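Local coordinates for protein 2',5'-phosphodiesterase 12 (Homo sapiens, PDB 4Z0V) that belongs to the endonuclease/exonuclease/phosphatase family, joining an N-terminal beta domain to a DNase I-like alpha/beta domain modelled with magnesium, at residues 124-129 / 220-225; 176-181 / 199-204; 343-346 / 351-354; 300-305 / 338-343; 29-32 / 38-41. One frame throughout, in Å; residues are numbered along the deposited sequence.

Contact 1 of 5, residues 124-129 / 220-225; sequences ALIRTV and SKFSLL
From the loop just before strand 222-231, Lys221 reaches the backbone of strand 125-132, its NZ donating to Leu125 O at 2.9 Å, while beside it the ring of Phe222 meets Ile126. The lysine's long, flexible chain suits the job: CB already points at 124-129, and a bend at chi3 (95°) brings the ammonium over the carbonyl. It arrives from above the carbonyl plane, 48° out of it, rather than along a lone pair. The same nitrogen is also hydrogen-bonded to the carbonyls of Thr121 and Glu122 and forms a salt bridge with Asp176, so this buried charge is ringed by oxygens, which should favour the protonated form. The apolar half lies alongside. Ile126 CG1 comes to the edge of the Phe222 ring, near its plane, 4.0 Å from CZ, and CD1 follows at 4.2 Å from the same atom; the two side chains cross at about a right angle. Strand 125-132 runs in the six-stranded sheet and strand 222-231 in the seven-stranded one, so the contact spans the interior between the two stacked sheets of the DNase I-like sandwich. A branched aliphatic and a flat aromatic suit that interface, where Val177 touches both and Leu271 backs the phenyl ring. All four touching residues are buried, yet the match is close at a few atoms alone: the nearest CA pair, Ile126 and Lys221, is 8.8 Å apart. Beyond Phe222 the segments diverge, with Ser223 and Leu224 partly exposed and Leu225 exposed, and at the other end Ser220 is likewise exposed.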
# COMPACT_ATOMS: atom_id res chain seq x y z
N ALA A 124 -2.95 -1.66 22.10
CA ALA A 124 -1.87 -0.70 22.33
C ALA A 124 -0.97 -0.53 21.10
O ALA A 124 -0.17 0.40 21.08
CB ALA A 124 -1.02 -1.13 23.52
N LEU A 125 -1.08 -1.44 20.10
CA LEU A 125 -0.21 -1.42 18.93
C LEU A 125 -0.92 -1.00 17.65
O LEU A 125 -2.15 -1.07 17.54
CB LEU A 125 0.43 -2.80 18.68
CG LEU A 125 1.23 -3.45 19.84
CD1 LEU A 125 1.77 -4.82 19.42
CD2 LEU A 125 2.35 -2.55 20.29
N ILE A 126 -0.10 -0.55 16.68
CA ILE A 126 -0.53 -0.23 15.34
C ILE A 126 0.43 -0.92 14.40
O ILE A 126 1.56 -0.44 14.24
CB ILE A 126 -0.61 1.30 15.02
CG1 ILE A 126 -1.37 2.10 16.11
CG2 ILE A 126 -1.21 1.53 13.59
CD1 ILE A 126 -1.15 3.68 15.94
N ARG A 127 0.01 -2.03 13.80
CA ARG A 127 0.87 -2.66 12.79
C ARG A 127 0.72 -1.85 11.49
O ARG A 127 -0.37 -1.78 10.92
CB ARG A 127 0.51 -4.14 12.57
CG ARG A 127 1.40 -4.77 11.50
CD ARG A 127 1.30 -6.28 11.51
NE ARG A 127 1.93 -6.83 12.71
CZ ARG A 127 1.52 -7.92 13.35
NH1 ARG A 127 0.48 -8.62 12.90
NH2 ARG A 127 2.15 -8.32 14.45
N THR A 128 1.82 -1.32 10.98
CA THR A 128 1.80 -0.40 9.84
C THR A 128 2.62 -0.96 8.70
O THR A 128 3.68 -1.56 8.92
CB THR A 128 2.34 0.97 10.32
OG1 THR A 128 1.57 1.40 11.43
CG2 THR A 128 2.25 2.04 9.23
N VAL A 129 2.06 -0.86 7.47
CA VAL A 129 2.72 -1.36 6.25
C VAL A 129 2.88 -0.20 5.29
O VAL A 129 1.95 0.59 5.14
CB VAL A 129 1.86 -2.49 5.59
CG1 VAL A 129 2.47 -2.92 4.24
CG2 VAL A 129 1.68 -3.69 6.52
N SER A 220 -11.82 -2.81 13.18
CA SER A 220 -11.94 -3.18 14.60
C SER A 220 -11.08 -2.25 15.49
O SER A 220 -11.31 -2.19 16.69
CB SER A 220 -11.58 -4.64 14.82
OG SER A 220 -10.18 -4.83 14.70
N LYS A 221 -10.10 -1.52 14.90
CA LYS A 221 -9.27 -0.62 15.67
C LYS A 221 -9.46 0.83 15.30
O LYS A 221 -9.10 1.69 16.09
CB LYS A 221 -7.78 -1.00 15.53
CG LYS A 221 -7.50 -2.33 16.21
CD LYS A 221 -6.12 -2.86 15.90
CE LYS A 221 -5.13 -2.47 16.95
NZ LYS A 221 -3.87 -3.24 16.81
N PHE A 222 -9.97 1.13 14.08
CA PHE A 222 -10.08 2.52 13.61
C PHE A 222 -11.32 2.81 12.78
O PHE A 222 -11.78 1.95 12.04
CB PHE A 222 -8.87 2.88 12.71
CG PHE A 222 -7.55 2.92 13.43
CD1 PHE A 222 -7.27 3.92 14.35
CD2 PHE A 222 -6.60 1.90 13.24
CE1 PHE A 222 -6.04 3.95 15.02
CE2 PHE A 222 -5.38 1.93 13.93
CZ PHE A 222 -5.11 2.95 14.82
N SER A 223 -11.75 4.07 12.82
CA SER A 223 -12.79 4.62 11.95
C SER A 223 -12.17 5.81 11.21
O SER A 223 -11.35 6.53 11.80
CB SER A 223 -14.01 5.08 12.75
OG SER A 223 -14.73 3.96 13.24
N LEU A 224 -12.63 6.06 10.00
CA LEU A 224 -12.12 7.21 9.25
C LEU A 224 -12.92 8.46 9.63
O LEU A 224 -14.15 8.43 9.58
CB LEU A 224 -12.25 6.91 7.75
CG LEU A 224 -11.85 8.03 6.78
CD1 LEU A 224 -10.34 8.29 6.84
CD2 LEU A 224 -12.24 7.63 5.35
N LEU A 225 -12.24 9.52 10.09
CA LEU A 225 -12.92 10.78 10.44
C LEU A 225 -13.02 11.69 9.23
O LEU A 225 -14.11 12.23 8.93
CB LEU A 225 -12.20 11.52 11.58
CG LEU A 225 -12.25 10.83 12.93
CD1 LEU A 225 -11.62 11.72 14.03
CD2 LEU A 225 -13.72 10.44 13.31

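Contact 2 of 5, residues 176-181 / 199-204; sequences DVICLQ and FGLEGV
A beta-alpha-beta unit underlies this contact: strand 177-184 leads into helix 185-198, which returns the chain to strand 201-207 in the same sheet. The two strands run parallel but are not adjacent, because strand 211-218 lies between them, antiparallel to both. Ile178 and Leu201 therefore meet across the intervening strand, and the CA atoms of Ile178 and Gly203 stand 8.8 Å apart. The touch is made by methyl groups: Ile178 CD1 sits 3.7 Å from Leu201 CD2, and Ile178 CG1 backs it at 4.1 Å from that same CD2. Both CB atoms point at the opposite segment, and the side chains cross at about a right angle. In Ile178, CG1 lies beside the backbone N (chi1 -58°) and chi2 is extended, which carries CD1 the whole way out toward the leucine. Leucine answers with a methyl branch; its CD2 also passes 4.4 Å from Asp176 O. Large aliphatic residues suit this buried face, which is shared with Phe216 on the middle strand and, for Ile178, with Leu170 of helix 159-172. At the start of the unit Asp176 is held by Arg127 N and by a salt bridge to Arg218. Where the helix ends, Gly200 takes positive phi as the C-prime residue of a Schellman motif; there a side chain would press on the preceding carbonyl O. That turn delivers Leu201 to the first position of its strand, as in a crossover that skips one strand at the edge of an alpha/beta sheet.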
# COMPACT_ATOMS: atom_id res chain seq x y z
N ASP A 176 -2.87 -3.08 10.60
CA ASP A 176 -3.88 -2.12 11.04
C ASP A 176 -3.97 -0.93 10.12
O ASP A 176 -5.04 -0.32 10.02
CB ASP A 176 -3.59 -1.65 12.48
CG ASP A 176 -3.51 -2.84 13.44
OD1 ASP A 176 -4.27 -3.83 13.23
OD2 ASP A 176 -2.66 -2.82 14.34
N VAL A 177 -2.83 -0.51 9.58
CA VAL A 177 -2.73 0.63 8.66
C VAL A 177 -1.86 0.18 7.53
O VAL A 177 -0.72 -0.26 7.75
CB VAL A 177 -2.15 1.90 9.38
CG1 VAL A 177 -1.88 3.04 8.37
CG2 VAL A 177 -3.11 2.37 10.49
N ILE A 178 -2.38 0.26 6.30
CA ILE A 178 -1.64 -0.19 5.12
C ILE A 178 -1.61 0.93 4.12
O ILE A 178 -2.67 1.37 3.67
CB ILE A 178 -2.21 -1.47 4.48
CG1 ILE A 178 -2.24 -2.65 5.50
CG2 ILE A 178 -1.35 -1.84 3.26
CD1 ILE A 178 -2.99 -3.90 4.92
N CYS A 179 -0.40 1.44 3.83
CA CYS A 179 -0.25 2.53 2.88
C CYS A 179 0.43 1.99 1.64
O CYS A 179 1.53 1.46 1.73
CB CYS A 179 0.53 3.70 3.47
SG CYS A 179 -0.36 4.59 4.77
N LEU A 180 -0.22 2.15 0.51
CA LEU A 180 0.28 1.59 -0.73
C LEU A 180 0.50 2.65 -1.79
O LEU A 180 -0.26 3.61 -1.85
CB LEU A 180 -0.75 0.58 -1.27
CG LEU A 180 -1.18 -0.57 -0.35
CD1 LEU A 180 -2.22 -1.44 -1.05
CD2 LEU A 180 0.03 -1.44 0.04
N GLN A 181 1.48 2.41 -2.66
CA GLN A 181 1.76 3.27 -3.79
C GLN A 181 1.71 2.44 -5.05
O GLN A 181 1.81 1.20 -4.99
CB GLN A 181 3.11 3.99 -3.68
CG GLN A 181 3.31 4.73 -2.33
CD GLN A 181 3.78 3.80 -1.23
OE1 GLN A 181 4.54 2.86 -1.47
NE2 GLN A 181 3.33 4.03 -0.01
N PHE A 199 -10.66 -9.40 5.40
CA PHE A 199 -9.80 -9.51 6.57
C PHE A 199 -10.00 -8.32 7.54
O PHE A 199 -9.22 -8.18 8.47
CB PHE A 199 -8.31 -9.65 6.14
CG PHE A 199 -7.99 -11.05 5.64
CD1 PHE A 199 -8.33 -11.43 4.35
CD2 PHE A 199 -7.41 -11.99 6.49
CE1 PHE A 199 -8.04 -12.72 3.88
CE2 PHE A 199 -7.12 -13.28 6.04
CZ PHE A 199 -7.43 -13.64 4.73
N GLY A 200 -11.06 -7.53 7.35
CA GLY A 200 -11.44 -6.47 8.29
C GLY A 200 -10.87 -5.08 8.08
O GLY A 200 -10.96 -4.26 8.99
N LEU A 201 -10.36 -4.77 6.88
CA LEU A 201 -9.84 -3.43 6.59
C LEU A 201 -10.68 -2.74 5.53
O LEU A 201 -11.19 -3.39 4.62
CB LEU A 201 -8.38 -3.46 6.13
CG LEU A 201 -7.35 -3.98 7.15
CD1 LEU A 201 -7.12 -5.47 6.98
CD2 LEU A 201 -6.02 -3.30 6.96
N GLU A 202 -10.80 -1.44 5.63
CA GLU A 202 -11.52 -0.58 4.68
C GLU A 202 -10.51 0.36 4.06
O GLU A 202 -9.52 0.70 4.71
CB GLU A 202 -12.61 0.18 5.43
CG GLU A 202 -13.59 0.95 4.60
CD GLU A 202 -14.83 1.30 5.42
OE1 GLU A 202 -14.81 2.34 6.11
OE2 GLU A 202 -15.77 0.47 5.45
N GLY A 203 -10.72 0.74 2.82
CA GLY A 203 -9.72 1.58 2.16
C GLY A 203 -10.23 2.79 1.41
O GLY A 203 -11.43 2.88 1.09
N VAL A 204 -9.30 3.72 1.14
CA VAL A 204 -9.55 4.94 0.36
C VAL A 204 -8.46 5.04 -0.72
O VAL A 204 -7.32 4.58 -0.54
CB VAL A 204 -9.65 6.20 1.25
CG1 VAL A 204 -10.91 6.15 2.13
CG2 VAL A 204 -8.40 6.41 2.10

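Contact 3 of 5, residues 343-346 / 351-354; sequences GSIP and DWAS
Trp352 NE1 donates to Pro346 O at 3.1 Å, and this bond ties the indole to the residue that follows the short strand 344-345. It is not a straight one, with an angle of 141° at the hydrogen. The oxygen nevertheless lies at the ring edge, in the indole plane, whereas the donor is tilted 28° from the plane of the carbonyl. A proline fits this place: its CB points away from 351-354 and the residue is exposed, while its backbone oxygen serves the tryptophan. One residue earlier, Ile345 supplies the apolar half. Its CG2 methyl approaches the edge of the six-membered ring, near the ring plane, at 3.8 Å from Trp352 CZ2. Since CG1 takes the place opposite the backbone N (chi1 -172°), CG2 is left between N and the carbonyl carbon, where it faces the indole. The tryptophan thus presents NE1 and CZ2, neighbours along one edge, to two successive residues. The pairing suits it, for a single large side chain is both buried and given a partner for its N-H. Leu299 of helix 295-316 and Leu365 touch Ile345 and Trp352 alike, and Tyr296 and Met363 add to the indole's surroundings. Asp351 and Trp352 belong to a short 3-10 segment that begins earlier, and Ser354 N bonds to Asp351 O. Strand 344-345 pairs antiparallel with 365-366, and Trp352 packs beside them, against Leu365: a two-stranded antiparallel ribbon whose connection folds back to pack a tryptophan against it.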
# COMPACT_ATOMS: atom_id res chain seq x y z
N GLY A 343 15.06 18.16 10.96
CA GLY A 343 14.20 19.32 11.12
C GLY A 343 14.67 20.56 10.40
O GLY A 343 14.02 21.59 10.48
N SER A 344 15.79 20.48 9.68
CA SER A 344 16.31 21.60 8.91
C SER A 344 17.23 21.10 7.83
O SER A 344 17.75 19.99 7.91
CB SER A 344 17.06 22.60 9.80
OG SER A 344 18.29 22.06 10.25
N ILE A 345 17.45 21.94 6.84
CA ILE A 345 18.40 21.69 5.77
C ILE A 345 19.06 23.04 5.45
O ILE A 345 18.36 24.06 5.33
CB ILE A 345 17.76 20.99 4.52
CG1 ILE A 345 18.86 20.58 3.52
CG2 ILE A 345 16.66 21.84 3.87
CD1 ILE A 345 18.47 19.69 2.43
N PRO A 346 20.39 23.07 5.32
CA PRO A 346 21.05 24.35 5.04
C PRO A 346 20.89 24.79 3.58
O PRO A 346 20.70 23.96 2.68
CB PRO A 346 22.52 24.07 5.38
CG PRO A 346 22.69 22.64 5.16
CD PRO A 346 21.38 21.98 5.50
N ASP A 351 21.89 19.15 -2.82
CA ASP A 351 20.67 18.74 -3.53
C ASP A 351 19.89 19.95 -4.09
O ASP A 351 19.06 19.76 -4.97
CB ASP A 351 19.76 17.87 -2.63
CG ASP A 351 20.26 16.44 -2.50
OD1 ASP A 351 21.32 16.12 -3.09
OD2 ASP A 351 19.58 15.64 -1.86
N TRP A 352 20.20 21.19 -3.64
CA TRP A 352 19.55 22.38 -4.19
C TRP A 352 19.96 22.64 -5.64
O TRP A 352 19.32 23.44 -6.32
CB TRP A 352 19.81 23.61 -3.33
CG TRP A 352 19.16 23.49 -1.98
CD1 TRP A 352 19.78 23.52 -0.77
CD2 TRP A 352 17.75 23.33 -1.70
NE1 TRP A 352 18.85 23.40 0.25
CE2 TRP A 352 17.60 23.27 -0.30
CE3 TRP A 352 16.60 23.18 -2.51
CZ2 TRP A 352 16.36 23.09 0.32
CZ3 TRP A 352 15.37 22.98 -1.90
CH2 TRP A 352 15.26 22.93 -0.51
N ALA A 353 21.00 21.93 -6.12
CA ALA A 353 21.44 22.03 -7.52
C ALA A 353 21.55 20.61 -8.10
O ALA A 353 22.41 20.34 -8.94
CB ALA A 353 22.77 22.79 -7.61
N SER A 354 20.61 19.70 -7.68
CA SER A 354 20.59 18.29 -8.09
C SER A 354 20.44 18.08 -9.61
O SER A 354 20.87 17.04 -10.11
CB SER A 354 19.48 17.53 -7.36
OG SER A 354 18.21 18.07 -7.68

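Contact 4 of 5, residues 300-305 / 338-343; sequences IQMAVA and HFVING
Met302 packs against both Phe339 and Val340, and each step along its side chain finds a different neighbour. CB points toward helix 335-342 and stands 4.5 Å from Phe339 CD2. CG is extended away from the backbone N (chi1 179°), which carries it to the other helix: it lies 3.8 Å from Phe339 CD2, at the edge of the ring and near its plane, and also 3.8 Å from Val340 CG2. At SD the chain has already curled, chi2 being 54°, and the sulfur rests 3.8 Å from the same CG2 methyl. CE turns once more and ends 4.2 Å from Val340 CG2; the side chain also touches Phe324 and Phe328. A flexible, unbranched residue suits such a bent path, since it can follow the ring with one methylene and the valine with its sulfur. Phe339 also reaches the next residue, its CE2 4.0 Å from Ala303 CA, an oblique approach. A small alanine lets the phenyl ring come close to the helix backbone. Beyond it, His367 stacks edge-to-face with Phe339 and donates from NE2 to its carbonyl oxygen, near the point where Gly343 leaves helical geometry with positive phi. The axes of the two short segments run at 33° and approach to 10.9 Å, a spacing bridged mainly by Met302 and Phe339. Helix 295-316 has helix 232-238 on another flank, lies against strand 322-327 of the seven-stranded sheet, and shares Leu365 of strand 365-366 with helix 335-342.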
# COMPACT_ATOMS: atom_id res chain seq x y z
N ILE A 300 11.30 20.13 -2.01
CA ILE A 300 10.19 21.10 -2.03
C ILE A 300 8.88 20.35 -1.81
O ILE A 300 8.04 20.81 -1.03
CB ILE A 300 10.19 21.99 -3.29
CG1 ILE A 300 11.41 22.98 -3.23
CG2 ILE A 300 8.88 22.79 -3.42
CD1 ILE A 300 11.88 23.37 -4.52
N GLN A 301 8.73 19.16 -2.42
CA GLN A 301 7.50 18.37 -2.20
C GLN A 301 7.34 17.99 -0.71
O GLN A 301 6.25 18.13 -0.14
CB GLN A 301 7.48 17.12 -3.08
CG GLN A 301 7.34 17.43 -4.55
CD GLN A 301 7.19 16.22 -5.44
OE1 GLN A 301 7.75 15.15 -5.17
NE2 GLN A 301 6.56 16.43 -6.60
N MET A 302 8.45 17.57 -0.08
CA MET A 302 8.45 17.22 1.35
C MET A 302 8.11 18.45 2.21
O MET A 302 7.35 18.32 3.17
CB MET A 302 9.81 16.60 1.75
CG MET A 302 9.93 16.22 3.24
SD MET A 302 8.60 15.13 3.86
CE MET A 302 8.65 13.89 2.75
N ALA A 303 8.63 19.64 1.87
CA ALA A 303 8.34 20.87 2.62
C ALA A 303 6.82 21.20 2.55
O ALA A 303 6.22 21.55 3.58
CB ALA A 303 9.16 22.02 2.06
N VAL A 304 6.21 21.01 1.37
CA VAL A 304 4.75 21.21 1.18
C VAL A 304 4.02 20.17 2.04
O VAL A 304 3.04 20.50 2.74
CB VAL A 304 4.31 21.11 -0.30
CG1 VAL A 304 2.77 21.14 -0.44
CG2 VAL A 304 4.94 22.20 -1.16
N ALA A 305 4.44 18.89 1.91
CA ALA A 305 3.78 17.79 2.63
C ALA A 305 3.78 18.04 4.12
O ALA A 305 2.74 17.91 4.76
CB ALA A 305 4.47 16.45 2.33
N HIS A 338 17.73 14.04 5.27
CA HIS A 338 18.31 14.87 6.34
C HIS A 338 17.26 15.87 6.90
O HIS A 338 17.09 16.03 8.12
CB HIS A 338 19.53 15.61 5.77
CG HIS A 338 20.16 16.57 6.74
ND1 HIS A 338 21.23 16.19 7.53
CD2 HIS A 338 19.82 17.84 7.03
CE1 HIS A 338 21.52 17.26 8.26
NE2 HIS A 338 20.69 18.27 8.01
N PHE A 339 16.54 16.52 6.00
CA PHE A 339 15.51 17.50 6.34
C PHE A 339 14.43 16.84 7.22
O PHE A 339 14.09 17.37 8.28
CB PHE A 339 14.90 18.09 5.05
CG PHE A 339 13.70 18.99 5.26
CD1 PHE A 339 13.78 20.11 6.08
CD2 PHE A 339 12.48 18.71 4.64
CE1 PHE A 339 12.67 20.95 6.26
CE2 PHE A 339 11.38 19.55 4.82
CZ PHE A 339 11.47 20.66 5.64
N VAL A 340 13.97 15.62 6.86
CA VAL A 340 12.92 14.93 7.62
C VAL A 340 13.40 14.65 9.05
O VAL A 340 12.71 14.99 10.01
CB VAL A 340 12.44 13.63 6.92
CG1 VAL A 340 11.45 12.85 7.81
CG2 VAL A 340 11.82 13.93 5.56
N ILE A 341 14.57 14.02 9.17
CA ILE A 341 15.13 13.53 10.44
C ILE A 341 15.67 14.66 11.35
O ILE A 341 15.57 14.53 12.58
CB ILE A 341 16.25 12.49 10.09
CG1 ILE A 341 15.63 11.25 9.36
CG2 ILE A 341 17.05 12.03 11.32
CD1 ILE A 341 14.48 10.58 10.03
N ASN A 342 16.26 15.69 10.78
CA ASN A 342 16.92 16.75 11.57
C ASN A 342 16.09 17.99 11.76
O ASN A 342 16.39 18.78 12.66
CB ASN A 342 18.25 17.11 10.92
CG ASN A 342 19.17 15.92 10.80
OD1 ASN A 342 19.60 15.58 9.71
ND2 ASN A 342 19.39 15.19 11.90
N GLY A 343 15.06 18.16 10.96
CA GLY A 343 14.20 19.32 11.12
C GLY A 343 14.67 20.56 10.40
O GLY A 343 14.02 21.59 10.48

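Contact 5 of 5, residues 29-32 / 38-41; sequences LSLE and SSLF
Leu29 CD1 meets the Phe41 ring obliquely, 3.6 Å from CE1 and 3.7 Å from CZ. The two side chains come from opposite directions, each with its CB turned toward the other segment. Two residues along, Leu31 CD2 lies 3.5 Å from Ser39 OG; with CG extended from the backbone N (chi1 -157°), the leucine's methyl reaches the hydroxyl. Leucine suits these positions because alternate residues of a strand face one way, and here Leu29 and Leu31 both face segment 38-41. In the second shell, Ser39 OG is hydrogen-bonded to Asp35 O and Gly84 N, so this buried hydroxyl is satisfied by the backbone while its side meets the methyl. A small serine with a hydroxyl suits this buried spot beside backbone polar groups. Leu13 and Phe10 lie against Leu29 and Leu31 respectively, and Arg64 touches both Leu29 and Phe41. On the other face Ser30 OG bonds to Glu12. The connection between the strands is a beta arch, linking different sheets: strand 28-32 pairs with 9-14, whereas strand 40-46 runs between 56-58 and 77-82, an arrangement consistent with an E-set-like beta sandwich.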
# COMPACT_ATOMS: atom_id res chain seq x y z
N LEU A 29 -17.53 -8.92 -3.45
CA LEU A 29 -18.94 -8.92 -3.05
C LEU A 29 -19.32 -7.53 -2.72
O LEU A 29 -18.83 -6.99 -1.73
CB LEU A 29 -19.29 -9.81 -1.82
CG LEU A 29 -18.44 -10.98 -1.39
CD1 LEU A 29 -18.76 -11.29 0.04
CD2 LEU A 29 -18.78 -12.21 -2.17
N SER A 30 -20.14 -6.92 -3.53
CA SER A 30 -20.57 -5.57 -3.18
C SER A 30 -22.00 -5.78 -2.71
O SER A 30 -22.81 -6.35 -3.44
CB SER A 30 -20.42 -4.62 -4.35
OG SER A 30 -19.09 -4.63 -4.85
N LEU A 31 -22.24 -5.51 -1.44
CA LEU A 31 -23.53 -5.80 -0.84
C LEU A 31 -24.38 -4.55 -0.61
O LEU A 31 -23.91 -3.58 -0.01
CB LEU A 31 -23.24 -6.54 0.49
CG LEU A 31 -24.31 -7.43 1.11
CD1 LEU A 31 -25.06 -8.23 0.09
CD2 LEU A 31 -23.69 -8.37 2.13
N GLU A 32 -25.63 -4.57 -1.12
CA GLU A 32 -26.63 -3.51 -0.90
C GLU A 32 -27.70 -4.02 0.09
O GLU A 32 -28.05 -5.21 0.04
CB GLU A 32 -27.27 -3.01 -2.22
CG GLU A 32 -28.24 -3.96 -2.91
CD GLU A 32 -29.09 -3.40 -4.04
OE1 GLU A 32 -28.65 -2.42 -4.69
OE2 GLU A 32 -30.19 -3.95 -4.29
N SER A 38 -23.70 -10.81 8.39
CA SER A 38 -25.09 -11.29 8.41
C SER A 38 -25.37 -12.22 7.22
O SER A 38 -26.49 -12.71 7.08
CB SER A 38 -26.05 -10.10 8.37
OG SER A 38 -25.68 -9.10 9.30
N SER A 39 -24.40 -12.39 6.33
CA SER A 39 -24.58 -13.21 5.14
C SER A 39 -24.06 -14.64 5.33
O SER A 39 -23.34 -14.91 6.28
CB SER A 39 -23.90 -12.54 3.94
OG SER A 39 -24.59 -11.34 3.64
N LEU A 40 -24.48 -15.57 4.46
CA LEU A 40 -24.09 -16.98 4.57
C LEU A 40 -23.15 -17.33 3.45
O LEU A 40 -23.39 -16.94 2.30
CB LEU A 40 -25.34 -17.91 4.49
CG LEU A 40 -26.48 -17.69 5.51
CD1 LEU A 40 -27.62 -18.68 5.26
CD2 LEU A 40 -26.00 -17.79 6.95
N PHE A 41 -22.08 -18.04 3.75
CA PHE A 41 -21.11 -18.46 2.74
C PHE A 41 -20.85 -19.93 2.85
O PHE A 41 -20.77 -20.47 3.96
CB PHE A 41 -19.76 -17.71 2.93
CG PHE A 41 -19.89 -16.22 2.85
CD1 PHE A 41 -20.00 -15.57 1.63
CD2 PHE A 41 -19.90 -15.44 4.01
CE1 PHE A 41 -20.15 -14.18 1.57
CE2 PHE A 41 -20.04 -14.05 3.94
CZ PHE A 41 -20.17 -13.43 2.72

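From the N terminus, contact 5 closes the first loop, a short one, joining two sheets of the N-terminal beta domain. The chain then enters the DNase I-like domain, where contact 1 opens at 124-129 and closes at 220-225; contact 2 opens and closes within that span. Strands 125-132 and 177-184 are neighbours in one sheet; contact 2 joins strand 177-184 to its outermost strand 201-207, while contact 1 ties the sheet to the second. Contact 4 follows, bringing together two helices. Contact 3 starts at Gly343, where contact 4 ends, touches it and closes the shortest loop. Contacts 3 and 5 lie about 53 Å apart between centres, on opposite sides of the chain's centre.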